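Local coordinates for protein transcriptional regulator, LacI family (Corynebacterium glutamicum, PDB 3H5T) that activates, in an inositol-dependent way, the gene for inositol phosphate synthase and takes part in regulating cell wall biogenesis, binding a palindromic promoter motif, at residues P153-D158 / G329-K334. Sequence-based numbering, arbitrary orientation.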
ATOM      1  N   PRO A 153       5.822  -6.933 -19.762  1.00 27.26           N
ATOM      2  CA  PRO A 153       5.375  -7.862 -18.717  1.00 26.74           C
ATOM      3  C   PRO A 153       4.901  -7.035 -17.522  1.00 26.67           C
ATOM      4  O   PRO A 153       5.620  -6.155 -17.045  1.00 27.52           O
ATOM      5  CB  PRO A 153       6.640  -8.659 -18.397  1.00 25.85           C
ATOM      6  CG  PRO A 153       7.379  -8.661 -19.696  1.00 26.48           C
ATOM      7  CD  PRO A 153       7.201  -7.237 -20.185  1.00 26.67           C
ATOM      8  N   ALA A 154       3.702  -7.305 -17.030  1.00 25.00           N
ATOM      9  CA  ALA A 154       3.212  -6.523 -15.918  1.00 23.95           C
ATOM     10  C   ALA A 154       2.383  -7.280 -14.899  1.00 25.42           C
ATOM     11  O   ALA A 154       1.654  -8.221 -15.228  1.00 26.61           O
ATOM     12  CB  ALA A 154       2.428  -5.349 -16.443  1.00 22.56           C
ATOM     13  N   VAL A 155       2.518  -6.853 -13.651  1.00 24.66           N
ATOM     14  CA  VAL A 155       1.774  -7.421 -12.542  1.00 23.68           C
ATOM     15  C   VAL A 155       1.021  -6.246 -11.917  1.00 22.77           C
ATOM     16  O   VAL A 155       1.539  -5.130 -11.848  1.00 21.58           O
ATOM     17  CB  VAL A 155       2.709  -8.040 -11.486  1.00 24.61           C
ATOM     18  CG1 VAL A 155       3.675  -6.982 -10.961  1.00 28.10           C
ATOM     19  CG2 VAL A 155       1.890  -8.593 -10.334  1.00 26.40           C
ATOM     20  N   ILE A 156      -0.201  -6.494 -11.468  1.00 21.78           N
ATOM     21  CA  ILE A 156      -1.005  -5.442 -10.865  1.00 21.26           C
ATOM     22  C   ILE A 156      -1.183  -5.662  -9.366  1.00 21.17           C
ATOM     23  O   ILE A 156      -1.430  -6.785  -8.925  1.00 19.97           O
ATOM     24  CB  ILE A 156      -2.405  -5.386 -11.532  1.00 21.28           C
ATOM     25  CG1 ILE A 156      -2.275  -4.886 -12.970  1.00 18.69           C
ATOM     26  CG2 ILE A 156      -3.343  -4.494 -10.728  1.00 20.62           C
ATOM     27  CD1 ILE A 156      -3.497  -5.176 -13.814  1.00 16.94           C
ATOM     28  N   ALA A 157      -1.065  -4.583  -8.590  1.00 20.26           N
ATOM     29  CA  ALA A 157      -1.253  -4.648  -7.140  1.00 19.84           C
ATOM     30  C   ALA A 157      -2.410  -3.742  -6.731  1.00 21.07           C
ATOM     31  O   ALA A 157      -2.503  -2.592  -7.173  1.00 22.41           O
ATOM     32  CB  ALA A 157       0.015  -4.223  -6.417  1.00 17.28           C
ATOM     33  N   ASP A 158      -3.288  -4.271  -5.883  1.00 21.73           N
ATOM     34  CA  ASP A 158      -4.446  -3.534  -5.395  1.00 21.09           C
ATOM     35  C   ASP A 158      -5.539  -3.320  -6.442  1.00 19.23           C
ATOM     36  O   ASP A 158      -6.697  -3.647  -6.210  1.00 17.61           O
ATOM     37  CB  ASP A 158      -3.992  -2.189  -4.822  1.00 24.66           C
ATOM     38  CG  ASP A 158      -3.673  -2.267  -3.338  1.00 28.57           C
ATOM     39  OD1 ASP A 158      -3.011  -1.339  -2.819  1.00 31.97           O
ATOM     40  OD2 ASP A 158      -4.096  -3.251  -2.685  1.00 29.89           O
ATOM     41  N   GLY A 329       6.812  -7.782  -6.845  1.00 20.08           N
ATOM     42  CA  GLY A 329       8.102  -7.813  -7.517  1.00 20.60           C
ATOM     43  C   GLY A 329       8.532  -9.219  -7.903  1.00 21.42           C
ATOM     44  O   GLY A 329       9.033  -9.430  -9.004  1.00 20.38           O
ATOM     45  N   GLU A 330       8.347 -10.182  -6.998  1.00 23.14           N
ATOM     46  CA  GLU A 330       8.704 -11.578  -7.278  1.00 24.55           C
ATOM     47  C   GLU A 330       7.918 -12.106  -8.462  1.00 23.21           C
ATOM     48  O   GLU A 330       8.471 -12.743  -9.360  1.00 22.93           O
ATOM     49  CB  GLU A 330       8.430 -12.471  -6.065  1.00 27.81           C
ATOM     50  CG  GLU A 330       9.558 -12.498  -5.050  1.00 35.77           C
ATOM     51  CD  GLU A 330      10.846 -13.044  -5.641  1.00 40.45           C
ATOM     52  OE1 GLU A 330      11.900 -12.967  -4.964  1.00 42.37           O
ATOM     53  OE2 GLU A 330      10.800 -13.553  -6.788  1.00 42.07           O
ATOM     54  N   THR A 331       6.618 -11.840  -8.459  1.00 21.44           N
ATOM     55  CA  THR A 331       5.759 -12.285  -9.537  1.00 20.28           C
ATOM     56  C   THR A 331       6.276 -11.696 -10.843  1.00 20.29           C
ATOM     57  O   THR A 331       6.350 -12.389 -11.855  1.00 19.82           O
ATOM     58  CB  THR A 331       4.317 -11.833  -9.301  1.00 19.52           C
ATOM     59  OG1 THR A 331       3.840 -12.410  -8.082  1.00 23.04           O
ATOM     60  CG2 THR A 331       3.421 -12.265 -10.433  1.00 21.48           C
ATOM     61  N   LEU A 332       6.647 -10.419 -10.813  1.00 19.83           N
ATOM     62  CA  LEU A 332       7.150  -9.755 -12.010  1.00 19.52           C
ATOM     63  C   LEU A 332       8.418 -10.444 -12.517  1.00 20.65           C
ATOM     64  O   LEU A 332       8.493 -10.838 -13.688  1.00 20.01           O
ATOM     65  CB  LEU A 332       7.432  -8.271 -11.730  1.00 17.70           C
ATOM     66  CG  LEU A 332       7.914  -7.443 -12.931  1.00 16.21           C
ATOM     67  CD1 LEU A 332       6.928  -7.583 -14.069  1.00 13.74           C
ATOM     68  CD2 LEU A 332       8.061  -5.982 -12.547  1.00 15.30           C
ATOM     69  N   LEU A 333       9.401 -10.603 -11.633  1.00 20.99           N
ATOM     70  CA  LEU A 333      10.650 -11.255 -12.009  1.00 22.27           C
ATOM     71  C   LEU A 333      10.423 -12.658 -12.574  1.00 23.14           C
ATOM     72  O   LEU A 333      11.029 -13.016 -13.582  1.00 25.09           O
ATOM     73  CB  LEU A 333      11.604 -11.308 -10.816  1.00 19.12           C
ATOM     74  CG  LEU A 333      12.080  -9.935 -10.346  1.00 18.84           C
ATOM     75  CD1 LEU A 333      13.114 -10.091  -9.228  1.00 16.67           C
ATOM     76  CD2 LEU A 333      12.679  -9.185 -11.530  1.00 18.24           C
ATOM     77  N   LYS A 334       9.560 -13.453 -11.943  1.00 23.27           N
ATOM     78  CA  LYS A 334       9.276 -14.790 -12.458  1.00 23.07           C
ATOM     79  C   LYS A 334       8.642 -14.705 -13.843  1.00 25.03           C
ATOM     80  O   LYS A 334       8.858 -15.588 -14.678  1.00 26.79           O
ATOM     81  CB  LYS A 334       8.326 -15.551 -11.541  1.00 24.61           C
ATOM     82  CG  LYS A 334       8.972 -16.230 -10.368  1.00 24.88           C
ATOM     83  CD  LYS A 334       7.906 -16.921  -9.537  1.00 30.32           C
ATOM     84  CE  LYS A 334       8.524 -17.747  -8.423  1.00 33.14           C
ATOM     85  NZ  LYS A 334       9.458 -16.930  -7.608  1.00 35.98           N
TER
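Apolar helix-on-sheet packing joins Val-155 and Pro-153 to Leu-332 and Thr-331 inside one lobe of the periplasmic-binding-protein-like fold that LacI-family regulators carry C-terminal to their helix-turn-helix DNA-binding domain. Strand 154-157 lies within the largely parallel sheet of this lobe, between strands 132-135 and 168-171, and helix 321-336 from far along the chain lies against a face of that sheet. The strand and the helical segment run almost antiparallel, at 164°, with their axes 7.9 Å apart at closest approach. No hydrogen bond spans the interface, as befits a strand whose backbone already bonds to Val-132 and Ile-134 on one neighbour and to Ile-169 on the other. Val-155 turns toward the helix and spreads its two methyls over successive residues. Its CG1, set between the backbone N and the carbonyl carbon (chi1 58°), meets Leu-332 CB at 4.0 Å, while CG2 meets the methyl CG2 of Thr-331, likewise at 4.0 Å, the two side chains crossing at about a right angle. Thr-331 turns its methyl to Val-155 and its side chain also touches Ile-169 of strand 168-171, whereas OG1 hydrogen-bonds to Lys-327 O one turn earlier in the helix. Leu-332 also packs on Val-133, which Val-155 touches too, so the contact continues onto the adjoining strand. With CG anti to the backbone N (chi1 -178°), the leucine brings CD1 near the start of the strand, 4.5 Å from Pro-153 CB and 3.6 Å from Pro-153 O.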